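Local coordinates for adenosylmethionine-8-amino-7-oxononanoate aminotransferase (Methanocaldococcus jannaschii, PDB 6ZHK), which probably catalyses the pyridoxal-phosphate-dependent transfer of an amino group from S-adenosyl-L-methionine to 8-amino-7-oxononanoate in biotin biosynthesis, at residues K79-A82 / D83-C86; E216-S219 / L220-H224; N285-L288 / K289-K293. All coordinates share one frame; numbering follows the deposited sequence.

The three contacts are local and follow one another along the chain: contact 1 at the C-terminal end of helix 72-82, contact 2 in the last turns of helix 211-224 and contact 3 over all of helix 286-291 with both its ends. Contacts 2 and 3 have their centres about 20 Å apart, and both have side chains touching helix 250-261. Contact 1 is remote, with its centre about 50 Å from that of contact 2, across the centre of the chain, and about 39 Å from that of contact 3. It belongs to the dimer interface, whereas contacts 2 and 3 lie in helices packed about the seven-stranded mixed sheet, that of contact 3 linking strands 265-268 and 296-299.

Contact 1. Residues K79-A82 / D83-C86; sequences KNQA and DKIC
Gln81 reaches forward along the chain to hold the backbone of Ile85, four residues on, in the loop after the helix. From CB the chain sets out with CG opposite the backbone N (chi1 -177°), then bends at chi2 to run alongside Ile85, both side chains pointing the same way. CG passes 3.5 Å from Ile85 O, and CD 3.7 Å from the same atom. At the tip, NE2 donates to Ile85 O over 2.9 Å in a nearly straight bond (175°). The acceptor lies in the plane of the Gln81 amide, and the amide N-H is directed at a lone pair in the carbonyl plane of Ile85, so both planar groups are well oriented for the bond. NE2 also rests 3.8 Å from Ile85 CG2 and equally far from Lys84 CB. The backbone carbonyl of the same residue is gripped twice: Ile85 N approaches Gln81 O almost head-on at 3.0 Å, while Lys84 N comes from above the carbonyl plane. With an alanine here, Ile85 O would probably lose its side-chain donor, and a gap is likely to open beside helix 343-358, where Gln81 packs on Leu344 and Ser347. Elsewhere in the turn, Ala82 CB meets Cys86 SG at 3.8 Å. Lys79 and Asp83 form reciprocal salt bridges with Asp83 and Lys79 of the second subunit. One glutamine, accepting through its backbone carbonyl and donating through its side chain, thus ties the end of helix 72-82 to the following loop, at the subunit interface of a class-III aminotransferase homodimer.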
ATOM      1  N   LYS A  79      -0.723   3.084  21.505  1.00 19.68           N
ATOM      2  CA  LYS A  79      -1.121   4.282  22.229  1.00 18.72           C
ATOM      3  C   LYS A  79       0.100   5.030  22.754  1.00 18.39           C
ATOM      4  O   LYS A  79       0.156   6.262  22.655  1.00 18.15           O
ATOM      5  CB  LYS A  79      -2.080   3.936  23.379  1.00 22.09           C
ATOM      6  CG  LYS A  79      -3.437   3.399  22.950  1.00 26.79           C
ATOM      7  CD  LYS A  79      -4.092   2.681  24.138  1.00 29.00           C
ATOM      8  CE  LYS A  79      -5.497   3.140  24.336  1.00 28.83           C
ATOM      9  NZ  LYS A  79      -6.010   2.786  25.684  1.00 27.55           N
ATOM     10  N   ASN A  80       1.039   4.295  23.362  1.00 17.78           N
ATOM     11  CA  ASN A  80       2.293   4.888  23.830  1.00 19.63           C
ATOM     12  C   ASN A  80       3.096   5.545  22.704  1.00 19.83           C
ATOM     13  O   ASN A  80       3.716   6.597  22.927  1.00 20.91           O
ATOM     14  CB  ASN A  80       3.181   3.888  24.581  1.00 21.89           C
ATOM     15  CG  ASN A  80       2.566   3.495  25.921  1.00 25.81           C
ATOM     16  OD1 ASN A  80       1.726   4.226  26.457  1.00 29.09           O
ATOM     17  ND2 ASN A  80       2.909   2.333  26.449  1.00 25.21           N
ATOM     18  N   GLN A  81       3.163   4.916  21.514  1.00 16.34           N
ATOM     19  CA  GLN A  81       3.873   5.559  20.408  1.00 15.06           C
ATOM     20  C   GLN A  81       3.138   6.837  19.955  1.00 13.77           C
ATOM     21  O   GLN A  81       3.773   7.805  19.616  1.00 17.71           O
ATOM     22  CB  GLN A  81       4.039   4.623  19.209  1.00 16.55           C
ATOM     23  CG  GLN A  81       4.848   5.288  18.080  1.00 15.05           C
ATOM     24  CD  GLN A  81       6.234   5.658  18.581  1.00 16.90           C
ATOM     25  OE1 GLN A  81       6.919   4.916  19.292  1.00 17.93           O
ATOM     26  NE2 GLN A  81       6.665   6.848  18.264  1.00 18.65           N
ATOM     27  N   ALA A  82       1.811   6.820  19.972  1.00 17.38           N
ATOM     28  CA  ALA A  82       1.076   7.979  19.472  1.00 19.87           C
ATOM     29  C   ALA A  82       1.302   9.205  20.361  1.00 20.65           C
ATOM     30  O   ALA A  82       1.196  10.321  19.866  1.00 20.98           O
ATOM     31  CB  ALA A  82      -0.385   7.631  19.280  1.00 19.65           C
ATOM     32  N   ASP A  83       1.618   8.997  21.657  1.00 20.33           N
ATOM     33  CA  ASP A  83       1.994  10.085  22.572  1.00 22.52           C
ATOM     34  C   ASP A  83       3.402  10.626  22.319  1.00 21.29           C
ATOM     35  O   ASP A  83       3.736  11.685  22.826  1.00 23.86           O
ATOM     36  CB  ASP A  83       2.001   9.627  24.031  1.00 23.37           C
ATOM     37  CG  ASP A  83       0.617   9.324  24.550  1.00 26.45           C
ATOM     38  OD1 ASP A  83      -0.326  10.015  24.108  1.00 26.97           O
ATOM     39  OD2 ASP A  83       0.512   8.441  25.448  1.00 30.37           O
ATOM     40  N   LYS A  84       4.241   9.941  21.531  1.00 21.07           N
ATOM     41  CA  LYS A  84       5.569  10.430  21.180  1.00 20.52           C
ATOM     42  C   LYS A  84       5.513  11.103  19.805  1.00 19.87           C
ATOM     43  O   LYS A  84       5.820  12.279  19.679  1.00 18.96           O
ATOM     44  CB  LYS A  84       6.559   9.265  21.186  1.00 21.60           C
ATOM     45  CG  LYS A  84       6.967   8.843  22.604  1.00 24.76           C
ATOM     46  CD  LYS A  84       7.760   7.563  22.634  1.00 27.16           C
ATOM     47  CE  LYS A  84       9.082   7.761  23.330  1.00 34.95           C
ATOM     48  NZ  LYS A  84       9.783   6.470  23.497  1.00 39.51           N
ATOM     49  N   ILE A  85       5.208  10.307  18.770  1.00 17.15           N
ATOM     50  CA  ILE A  85       5.001  10.785  17.409  1.00 16.21           C
ATOM     51  C   ILE A  85       4.430   9.641  16.562  1.00 17.46           C
ATOM     52  O   ILE A  85       4.913   8.509  16.641  1.00 15.45           O
ATOM     53  CB  ILE A  85       6.309  11.335  16.803  1.00 15.83           C
ATOM     54  CG1 ILE A  85       6.067  11.911  15.404  1.00 13.95           C
ATOM     55  CG2 ILE A  85       7.414  10.271  16.841  1.00 12.83           C
ATOM     56  CD1 ILE A  85       7.369  12.557  14.806  1.00 15.65           C
ATOM     57  N   CYS A  86       3.452   9.984  15.712  1.00 17.88           N
ATOM     58  CA  CYS A  86       2.785   8.977  14.895  1.00 16.64           C
ATOM     59  C   CYS A  86       3.597   8.711  13.628  1.00 16.53           C
ATOM     60  O   CYS A  86       3.682   7.588  13.178  1.00 14.23           O
ATOM     61  CB  CYS A  86       1.383   9.435  14.553  1.00 17.39           C
ATOM     62  SG  CYS A  86       0.316   9.489  16.023  1.00 19.03           S
TER

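Contact 2. Residues E216-S219 / L220-H224; sequences EMIS and LIEKH
The imidazole of His224 has Lys223 CG over the centre of one face, 3.7 Å above the plane, and Leu220 CG at its edge, in the ring plane. The ring is also stacked with that of Tyr183, and its ND1 is hydrogen-bonded to Glu227. A second flat group, the carboxylate of Glu222, crosses Ile218 one turn back: OE2 lies 3.6 Å from Ile218 CG2, and CG comes within 3.2 Å of Ile218 O. Glu222 CG stands opposite its own carbonyl carbon (chi1 -67°), which directs the extended chain back over the preceding turn. Leu220/His224 and Ile218/Glu222 are i to i+4 pairs of helix 211-224, an alpha-helix that packs beside the central sheet of the aminotransferase fold, against strands 147-151 and 183-185. Its backbone ladder is regular, with Glu222 N to Ile218 O at 2.8 Å and Ile221 N to Met217 O at 3.0 Å. On the buried side, Met217 CG and Ile221 CD1 meet at 4.0 Å as their side chains cross at a slant. The carboxylate of Glu216 is held by Asn186 N, and Ser219 OG is bonded to Asn215 O.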
ATOM      1  N   GLU A 216       9.117 -30.286 -13.748  1.00 23.56           N
ATOM      2  CA  GLU A 216       8.593 -29.364 -14.739  1.00 25.14           C
ATOM      3  C   GLU A 216       9.139 -27.957 -14.451  1.00 23.97           C
ATOM      4  O   GLU A 216       9.586 -27.280 -15.379  1.00 20.94           O
ATOM      5  CB  GLU A 216       7.066 -29.401 -14.741  1.00 29.28           C
ATOM      6  CG  GLU A 216       6.484 -28.196 -15.456  1.00 40.22           C
ATOM      7  CD  GLU A 216       5.121 -27.654 -15.025  1.00 48.43           C
ATOM      8  OE1 GLU A 216       4.537 -28.144 -14.006  1.00 53.90           O
ATOM      9  OE2 GLU A 216       4.619 -26.776 -15.751  1.00 45.48           O
ATOM     10  N   MET A 217       9.089 -27.550 -13.161  1.00 22.91           N
ATOM     11  CA  MET A 217       9.506 -26.222 -12.717  1.00 21.73           C
ATOM     12  C   MET A 217      11.019 -26.054 -12.868  1.00 20.71           C
ATOM     13  O   MET A 217      11.537 -25.006 -13.270  1.00 18.69           O
ATOM     14  CB  MET A 217       9.077 -25.975 -11.264  1.00 20.15           C
ATOM     15  CG  MET A 217       9.711 -24.726 -10.681  1.00 18.92           C
ATOM     16  SD  MET A 217       9.157 -23.223 -11.560  1.00 19.88           S
ATOM     17  CE  MET A 217       7.738 -22.739 -10.568  1.00 20.70           C
ATOM     18  N   ILE A 218      11.775 -27.089 -12.483  1.00 20.22           N
ATOM     19  CA  ILE A 218      13.220 -26.992 -12.571  1.00 18.70           C
ATOM     20  C   ILE A 218      13.608 -26.824 -14.037  1.00 17.50           C
ATOM     21  O   ILE A 218      14.474 -26.004 -14.355  1.00 18.48           O
ATOM     22  CB  ILE A 218      13.875 -28.251 -11.961  1.00 18.30           C
ATOM     23  CG1 ILE A 218      13.628 -28.263 -10.446  1.00 21.72           C
ATOM     24  CG2 ILE A 218      15.351 -28.211 -12.317  1.00 19.54           C
ATOM     25  CD1 ILE A 218      14.113 -29.560  -9.700  1.00 21.92           C
ATOM     26  N   SER A 219      12.955 -27.595 -14.915  1.00 18.31           N
ATOM     27  CA  SER A 219      13.198 -27.541 -16.351  1.00 18.74           C
ATOM     28  C   SER A 219      12.921 -26.132 -16.873  1.00 17.89           C
ATOM     29  O   SER A 219      13.652 -25.664 -17.742  1.00 18.94           O
ATOM     30  CB  SER A 219      12.329 -28.562 -17.107  1.00 20.70           C
ATOM     31  OG  SER A 219      12.769 -29.871 -16.738  1.00 26.47           O
ATOM     32  N   LEU A 220      11.842 -25.511 -16.422  1.00 20.10           N
ATOM     33  CA  LEU A 220      11.551 -24.151 -16.876  1.00 20.43           C
ATOM     34  C   LEU A 220      12.636 -23.180 -16.391  1.00 18.25           C
ATOM     35  O   LEU A 220      13.059 -22.331 -17.157  1.00 23.03           O
ATOM     36  CB  LEU A 220      10.197 -23.792 -16.304  1.00 23.34           C
ATOM     37  CG  LEU A 220       9.314 -22.800 -17.035  1.00 28.79           C
ATOM     38  CD1 LEU A 220       8.788 -23.402 -18.335  1.00 28.00           C
ATOM     39  CD2 LEU A 220       8.147 -22.485 -16.122  1.00 26.67           C
ATOM     40  N   ILE A 221      13.101 -23.300 -15.123  1.00 16.60           N
ATOM     41  CA  ILE A 221      14.193 -22.478 -14.623  1.00 18.83           C
ATOM     42  C   ILE A 221      15.451 -22.674 -15.472  1.00 25.04           C
ATOM     43  O   ILE A 221      16.106 -21.709 -15.879  1.00 24.30           O
ATOM     44  CB  ILE A 221      14.429 -22.712 -13.103  1.00 17.37           C
ATOM     45  CG1 ILE A 221      13.190 -22.257 -12.328  1.00 19.22           C
ATOM     46  CG2 ILE A 221      15.723 -22.008 -12.643  1.00 19.12           C
ATOM     47  CD1 ILE A 221      13.143 -22.729 -10.859  1.00 19.67           C
ATOM     48  N   GLU A 222      15.783 -23.938 -15.762  1.00 22.86           N
ATOM     49  CA  GLU A 222      16.962 -24.214 -16.561  1.00 23.93           C
ATOM     50  C   GLU A 222      16.807 -23.624 -17.966  1.00 22.17           C
ATOM     51  O   GLU A 222      17.754 -23.068 -18.505  1.00 26.26           O
ATOM     52  CB  GLU A 222      17.178 -25.727 -16.655  1.00 22.74           C
ATOM     53  CG  GLU A 222      17.551 -26.342 -15.324  1.00 22.99           C
ATOM     54  CD  GLU A 222      17.544 -27.855 -15.298  1.00 24.56           C
ATOM     55  OE1 GLU A 222      16.789 -28.463 -16.108  1.00 25.75           O
ATOM     56  OE2 GLU A 222      18.271 -28.412 -14.455  1.00 27.63           O
ATOM     57  N   LYS A 223      15.647 -23.755 -18.552  1.00 19.49           N
ATOM     58  CA  LYS A 223      15.424 -23.276 -19.905  1.00 23.41           C
ATOM     59  C   LYS A 223      15.451 -21.747 -19.986  1.00 21.46           C
ATOM     60  O   LYS A 223      16.069 -21.235 -20.905  1.00 19.47           O
ATOM     61  CB  LYS A 223      14.079 -23.759 -20.468  1.00 22.69           C
ATOM     62  CG  LYS A 223      13.793 -23.347 -21.910  1.00 27.05           C
ATOM     63  CD  LYS A 223      12.442 -23.877 -22.308  1.00 30.78           C
ATOM     64  CE  LYS A 223      12.127 -23.874 -23.792  1.00 36.79           C
ATOM     65  NZ  LYS A 223      10.825 -24.558 -23.990  1.00 41.51           N
ATOM     66  N   HIS A 224      14.872 -21.031 -19.007  1.00 20.49           N
ATOM     67  CA  HIS A 224      14.665 -19.593 -19.187  1.00 19.85           C
ATOM     68  C   HIS A 224      15.555 -18.736 -18.280  1.00 22.68           C
ATOM     69  O   HIS A 224      15.397 -17.527 -18.271  1.00 20.90           O
ATOM     70  CB  HIS A 224      13.198 -19.255 -18.956  1.00 18.56           C
ATOM     71  CG  HIS A 224      12.323 -19.925 -19.967  1.00 22.97           C
ATOM     72  ND1 HIS A 224      12.387 -19.571 -21.316  1.00 22.27           N
ATOM     73  CD2 HIS A 224      11.379 -20.882 -19.845  1.00 20.36           C
ATOM     74  CE1 HIS A 224      11.513 -20.294 -21.989  1.00 24.80           C
ATOM     75  NE2 HIS A 224      10.860 -21.101 -21.108  1.00 23.20           N
TER

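Contact 3. Residues N285-L288 / K289-K293; sequences NEEL and KKLEK
Lys289 lies back across the start of its helix, over Asn285 and Glu286. With CG beside the backbone N (chi1 -72°), the lysine chain runs extended back along the helix; CG passes 3.3 Å from Asn285 O, and CD lies 3.8 Å from Glu286 OE1. The Glu286 chain, sharply bent at chi2 (-32°), brings its carboxylate round to the lysine. The charged atoms Glu286 OE2 and Lys289 NZ nevertheless stay 4.0 Å apart, too far for a salt bridge, though the opposite charges probably attract. Asn285 is the N-cap: its OD1 accepts from Leu288 N at 2.9 Å, the donor tilted out of the carbonyl plane, while Asn285 O takes Lys289 N. On another side of the helix, Leu291 turns its CG to 3.4 Å from Glu287 O. The C-terminal end closes in a Schellman motif. Glu292 adopts positive phi (55°), which swings the chain round so that Lys293 N reaches Leu288 O at 3.0 Å and Glu292 N bonds to Lys289 O. The same reversal places Lys293 O 3.5 Å from Leu288 CB. The ammonium of Lys293 pairs with Asp295, and Asn285 ND2 is hydrogen-bonded to Glu252. Capped at both ends, helix 286-291 forms the helical link of the beta-alpha-beta unit between parallel strands 265-268 and 296-299, with Leu288 and Lys293 against Ala255 and Leu291 against Lys259 of helix 250-261.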
ATOM      1  N   ASN A 285      13.850 -23.322   7.573  1.00 25.29           N
ATOM      2  CA  ASN A 285      13.906 -24.647   6.989  1.00 23.10           C
ATOM      3  C   ASN A 285      15.391 -24.886   6.853  1.00 24.92           C
ATOM      4  O   ASN A 285      16.094 -24.017   6.341  1.00 26.18           O
ATOM      5  CB  ASN A 285      13.151 -24.602   5.652  1.00 24.01           C
ATOM      6  CG  ASN A 285      13.326 -25.826   4.791  1.00 22.97           C
ATOM      7  OD1 ASN A 285      14.438 -26.185   4.433  1.00 24.22           O
ATOM      8  ND2 ASN A 285      12.226 -26.404   4.375  1.00 24.08           N
ATOM      9  N   GLU A 286      15.897 -25.993   7.422  1.00 26.15           N
ATOM     10  CA  GLU A 286      17.355 -26.134   7.434  1.00 27.32           C
ATOM     11  C   GLU A 286      17.917 -26.181   6.023  1.00 24.14           C
ATOM     12  O   GLU A 286      18.994 -25.660   5.769  1.00 22.47           O
ATOM     13  CB  GLU A 286      17.865 -27.385   8.178  1.00 36.03           C
ATOM     14  CG  GLU A 286      18.031 -27.200   9.686  1.00 41.28           C
ATOM     15  CD  GLU A 286      18.433 -25.827  10.225  1.00 46.42           C
ATOM     16  OE1 GLU A 286      19.520 -25.257   9.822  1.00 49.18           O
ATOM     17  OE2 GLU A 286      17.656 -25.315  11.066  1.00 44.53           O
ATOM     18  N   GLU A 287      17.196 -26.827   5.104  1.00 20.80           N
ATOM     19  CA  GLU A 287      17.704 -26.942   3.755  1.00 22.97           C
ATOM     20  C   GLU A 287      17.759 -25.565   3.089  1.00 21.18           C
ATOM     21  O   GLU A 287      18.782 -25.194   2.514  1.00 21.87           O
ATOM     22  CB  GLU A 287      16.781 -27.852   2.957  1.00 27.76           C
ATOM     23  CG  GLU A 287      17.295 -28.127   1.560  1.00 32.00           C
ATOM     24  CD  GLU A 287      16.869 -29.467   0.979  1.00 38.11           C
ATOM     25  OE1 GLU A 287      16.349 -30.302   1.740  1.00 44.55           O
ATOM     26  OE2 GLU A 287      17.027 -29.650  -0.248  1.00 40.69           O
ATOM     27  N   LEU A 288      16.679 -24.796   3.218  1.00 19.38           N
ATOM     28  CA  LEU A 288      16.673 -23.450   2.635  1.00 19.32           C
ATOM     29  C   LEU A 288      17.736 -22.573   3.278  1.00 20.43           C
ATOM     30  O   LEU A 288      18.417 -21.767   2.623  1.00 20.70           O
ATOM     31  CB  LEU A 288      15.276 -22.867   2.876  1.00 18.98           C
ATOM     32  CG  LEU A 288      14.187 -23.449   1.974  1.00 20.52           C
ATOM     33  CD1 LEU A 288      12.862 -22.730   2.254  1.00 19.86           C
ATOM     34  CD2 LEU A 288      14.566 -23.249   0.499  1.00 18.90           C
ATOM     35  N   LYS A 289      17.878 -22.689   4.608  1.00 24.35           N
ATOM     36  CA  LYS A 289      18.938 -21.935   5.269  1.00 23.84           C
ATOM     37  C   LYS A 289      20.326 -22.261   4.705  1.00 23.26           C
ATOM     38  O   LYS A 289      21.169 -21.377   4.505  1.00 23.24           O
ATOM     39  CB  LYS A 289      18.968 -22.181   6.781  1.00 27.21           C
ATOM     40  CG  LYS A 289      17.830 -21.555   7.564  1.00 27.19           C
ATOM     41  CD  LYS A 289      18.125 -21.785   9.055  1.00 31.07           C
ATOM     42  CE  LYS A 289      16.937 -21.437   9.918  1.00 38.92           C
ATOM     43  NZ  LYS A 289      17.368 -21.292  11.331  1.00 43.82           N
ATOM     44  N   LYS A 290      20.575 -23.539   4.437  1.00 25.27           N
ATOM     45  CA  LYS A 290      21.880 -23.956   3.935  1.00 26.57           C
ATOM     46  C   LYS A 290      22.133 -23.408   2.516  1.00 27.38           C
ATOM     47  O   LYS A 290      23.255 -23.028   2.195  1.00 26.16           O
ATOM     48  CB  LYS A 290      22.015 -25.484   4.057  1.00 28.54           C
ATOM     49  CG  LYS A 290      23.448 -25.983   4.249  1.00 41.77           C
ATOM     50  CD  LYS A 290      24.499 -25.542   3.208  1.00 41.35           C
ATOM     51  CE  LYS A 290      25.879 -25.183   3.756  1.00 45.57           C
ATOM     52  NZ  LYS A 290      26.084 -25.567   5.179  1.00 39.56           N
ATOM     53  N   LEU A 291      21.075 -23.285   1.696  1.00 22.12           N
ATOM     54  CA  LEU A 291      21.094 -22.782   0.335  1.00 23.02           C
ATOM     55  C   LEU A 291      21.121 -21.258   0.314  1.00 20.28           C
ATOM     56  O   LEU A 291      21.435 -20.685  -0.721  1.00 21.46           O
ATOM     57  CB  LEU A 291      19.844 -23.255  -0.425  1.00 21.48           C
ATOM     58  CG  LEU A 291      19.794 -24.757  -0.747  1.00 25.85           C
ATOM     59  CD1 LEU A 291      18.410 -25.157  -1.246  1.00 24.06           C
ATOM     60  CD2 LEU A 291      20.839 -25.108  -1.791  1.00 24.38           C
ATOM     61  N   GLU A 292      20.926 -20.642   1.481  1.00 19.88           N
ATOM     62  CA  GLU A 292      20.808 -19.194   1.579  1.00 21.04           C
ATOM     63  C   GLU A 292      19.688 -18.747   0.640  1.00 17.25           C
ATOM     64  O   GLU A 292      19.852 -17.763  -0.065  1.00 19.08           O
ATOM     65  CB  GLU A 292      22.158 -18.474   1.381  1.00 25.02           C
ATOM     66  CG  GLU A 292      23.102 -18.784   2.546  1.00 26.97           C
ATOM     67  CD  GLU A 292      24.540 -18.340   2.399  1.00 31.21           C
ATOM     68  OE1 GLU A 292      24.766 -17.281   1.818  1.00 34.48           O
ATOM     69  OE2 GLU A 292      25.420 -19.056   2.919  1.00 41.22           O
ATOM     70  N   LYS A 293      18.554 -19.483   0.652  1.00 15.13           N
ATOM     71  CA  LYS A 293      17.396 -19.053  -0.127  1.00 15.71           C
ATOM     72  C   LYS A 293      16.218 -18.951   0.812  1.00 15.94           C
ATOM     73  O   LYS A 293      16.152 -19.658   1.828  1.00 18.42           O
ATOM     74  CB  LYS A 293      17.104 -20.076  -1.216  1.00 17.88           C
ATOM     75  CG  LYS A 293      18.193 -20.137  -2.273  1.00 19.93           C
ATOM     76  CD  LYS A 293      18.057 -18.957  -3.225  1.00 25.60           C
ATOM     77  CE  LYS A 293      19.153 -18.900  -4.262  1.00 23.82           C
ATOM     78  NZ  LYS A 293      20.275 -18.067  -3.749  1.00 31.60           N
TER